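Stk_08120 (Sulfolobus tokodaii str. 7, PDB 2EJX) probably carries fatty acids, as a protein of a thermoacidophile-specific family. Local coordinates at residues K9-Q15 against L122-D127. Numbering follows the deposited sequence.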
loop_
_atom_site.group_PDB
_atom_site.type_symbol
_atom_site.label_atom_id
_atom_site.label_comp_id
_atom_site.label_asym_id
_atom_site.label_seq_id
_atom_site.Cartn_x
_atom_site.Cartn_y
_atom_site.Cartn_z
ATOM N N LYS A 9 1.765 0.982 -10.633
ATOM C CA LYS A 9 2.844 1.949 -10.637
ATOM C C LYS A 9 4.137 1.192 -10.469
ATOM O O LYS A 9 4.254 0.370 -9.577
ATOM C CB LYS A 9 2.661 2.950 -9.456
ATOM C CG LYS A 9 3.739 4.091 -9.445
ATOM C CD LYS A 9 3.320 5.185 -10.447
ATOM C CE LYS A 9 4.429 6.210 -10.669
ATOM N NZ LYS A 9 3.938 7.142 -11.744
ATOM N N GLU A 10 5.132 1.511 -11.304
ATOM C CA GLU A 10 6.463 0.992 -11.168
ATOM C C GLU A 10 7.199 1.975 -10.307
ATOM O O GLU A 10 6.999 3.185 -10.467
ATOM C CB GLU A 10 7.138 0.942 -12.551
ATOM C CG GLU A 10 8.569 0.507 -12.490
ATOM C CD GLU A 10 9.166 0.293 -13.859
ATOM O OE1 GLU A 10 9.755 1.243 -14.385
ATOM O OE2 GLU A 10 9.023 -0.825 -14.403
ATOM N N ILE A 11 7.994 1.456 -9.368
ATOM C CA ILE A 11 8.843 2.283 -8.528
ATOM C C ILE A 11 10.269 1.816 -8.674
ATOM O O ILE A 11 10.565 0.615 -8.522
ATOM C CB ILE A 11 8.408 2.182 -7.054
ATOM C CG1 ILE A 11 6.963 2.693 -6.905
ATOM C CG2 ILE A 11 9.419 2.963 -6.091
ATOM C CD1 ILE A 11 6.500 2.917 -5.479
ATOM N N LYS A 12 11.162 2.784 -8.899
ATOM C CA LYS A 12 12.593 2.575 -8.966
ATOM C C LYS A 12 13.231 3.011 -7.645
ATOM O O LYS A 12 12.895 4.076 -7.114
ATOM C CB LYS A 12 13.168 3.396 -10.124
ATOM C CG LYS A 12 12.649 2.943 -11.503
ATOM C CD LYS A 12 13.654 1.902 -12.061
ATOM C CE LYS A 12 13.186 1.223 -13.327
ATOM N NZ LYS A 12 14.029 -0.017 -13.585
ATOM N N THR A 13 14.149 2.205 -7.126
ATOM C CA THR A 13 14.789 2.508 -5.846
ATOM C C THR A 13 16.268 2.144 -5.832
ATOM O O THR A 13 16.685 1.159 -6.433
ATOM C CB THR A 13 14.061 1.787 -4.654
ATOM O OG1 THR A 13 14.731 2.043 -3.410
ATOM C CG2 THR A 13 14.042 0.276 -4.861
ATOM N N ASN A 14 17.064 2.995 -5.189
ATOM C CA ASN A 14 18.443 2.693 -4.847
ATOM C C ASN A 14 18.607 2.177 -3.427
ATOM O O ASN A 14 19.739 1.991 -2.949
ATOM C CB ASN A 14 19.270 3.967 -4.977
ATOM C CG ASN A 14 19.552 4.337 -6.405
ATOM O OD1 ASN A 14 19.518 3.491 -7.303
ATOM N ND2 ASN A 14 19.908 5.599 -6.616
ATOM N N GLN A 15 17.499 1.992 -2.707
ATOM C CA GLN A 15 17.581 1.454 -1.358
ATOM C C GLN A 15 17.669 -0.066 -1.480
ATOM O O GLN A 15 17.362 -0.609 -2.556
ATOM C CB GLN A 15 16.343 1.868 -0.525
ATOM C CG GLN A 15 16.358 3.261 0.059
ATOM C CD GLN A 15 17.130 3.310 1.354
ATOM O OE1 GLN A 15 17.504 2.283 1.897
ATOM N NE2 GLN A 15 17.388 4.507 1.843
ATOM N N LEU A 122 4.571 8.398 -3.912
ATOM C CA LEU A 122 5.465 7.331 -3.443
ATOM C C LEU A 122 6.610 7.088 -4.439
ATOM O O LEU A 122 7.767 7.007 -4.031
ATOM C CB LEU A 122 4.654 6.040 -3.194
ATOM C CG LEU A 122 5.040 4.932 -2.232
ATOM C CD1 LEU A 122 5.158 5.416 -0.783
ATOM C CD2 LEU A 122 3.911 3.863 -2.378
ATOM N N ALA A 123 6.307 7.007 -5.732
ATOM C CA ALA A 123 7.347 6.764 -6.733
ATOM C C ALA A 123 8.399 7.875 -6.742
ATOM O O ALA A 123 9.586 7.601 -6.851
ATOM C CB ALA A 123 6.747 6.592 -8.098
ATOM N N GLU A 124 7.955 9.127 -6.634
ATOM C CA GLU A 124 8.822 10.309 -6.712
ATOM C C GLU A 124 9.667 10.517 -5.478
ATOM O O GLU A 124 10.721 11.145 -5.581
ATOM C CB GLU A 124 7.990 11.584 -6.993
ATOM C CG GLU A 124 7.404 11.658 -8.409
ATOM C CD GLU A 124 6.208 12.597 -8.521
ATOM O OE1 GLU A 124 5.885 13.321 -7.534
ATOM O OE2 GLU A 124 5.561 12.581 -9.597
ATOM N N ASN A 125 9.211 10.014 -4.316
ATOM C CA ASN A 125 9.869 10.226 -3.030
ATOM C C ASN A 125 10.336 8.942 -2.311
ATOM O O ASN A 125 10.676 8.962 -1.137
ATOM C CB ASN A 125 8.927 11.033 -2.126
ATOM C CG ASN A 125 8.648 12.430 -2.707
ATOM O OD1 ASN A 125 9.544 13.326 -2.694
ATOM N ND2 ASN A 125 7.449 12.607 -3.266
ATOM N N ILE A 126 10.382 7.830 -3.030
ATOM C CA ILE A 126 10.495 6.516 -2.336
ATOM C C ILE A 126 11.742 6.397 -1.492
ATOM O O ILE A 126 11.686 5.949 -0.345
ATOM C CB ILE A 126 10.414 5.310 -3.357
ATOM C CG1 ILE A 126 10.417 3.971 -2.642
ATOM C CG2 ILE A 126 11.508 5.427 -4.389
ATOM C CD1 ILE A 126 9.230 3.730 -1.703
ATOM N N ASP A 127 12.879 6.851 -2.010
ATOM C CA ASP A 127 14.114 6.598 -1.253
ATOM C C ASP A 127 14.239 7.440 0.057
ATOM O O ASP A 127 14.806 6.940 1.052
ATOM C CB ASP A 127 15.316 6.747 -2.162
ATOM C CG ASP A 127 15.495 5.530 -3.062
ATOM O OD1 ASP A 127 14.720 4.545 -2.940
ATOM O OD2 ASP A 127 16.458 5.533 -3.846
HETATM O O HOH W 1 10.394 5.594 -8.632
#
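I11 on the edge strand 7-12 is the main apolar bump of this contact, and the hollow that takes it lies among L122, A123 and I126 on the long helix 105-137. Its CG1, lying beside the backbone N (chi1 -61°), passes A123 CB and carries CD1 on to L122 CG at 4.1 Å, while CG2 turns the other way and meets I126 CG2 at 3.7 Å. The small side chain of A123 is consistent with the close approach, the CA atoms of I11 and A123 being 5.1 Å apart. K9 covers the A123 methyl from the side, K9 CE and A123 CB being 3.5 Å apart, closer than usual for two carbons, before its amine reaches a salt bridge with D120. The carbonyl oxygen of K12 points roughly toward I126 CG2, 3.3 Å away, and a water joins K12 N to A123 O.

Beyond the strand, packing gives way to a polar clasp. The carboxylate of D127 reaches into the bend of the chain at T13-Q15 and grips it with both oxygens, each through its syn lone pair: OD1 takes the hydroxyl T13 OG1 at 2.5 Å, and OD2 takes the backbone N14 N at 2.9 Å. T13 OG1 accepts from Q15 N, forming an ST turn. Q15 runs past D127 in the opposite direction, its CG near D127 OD1 and its amide plane 82° from the carboxylate, before OE1 meets R134. An alanine in place of D127 would probably leave N14 N and the T13 hydroxyl without their acceptors and the bend freer to move. In this Bet v 1-like helix-grip fold, the carboxylate probably sets the direction in which the chain leaves the strand, whereas the apolar part contributes shape without a directional bond.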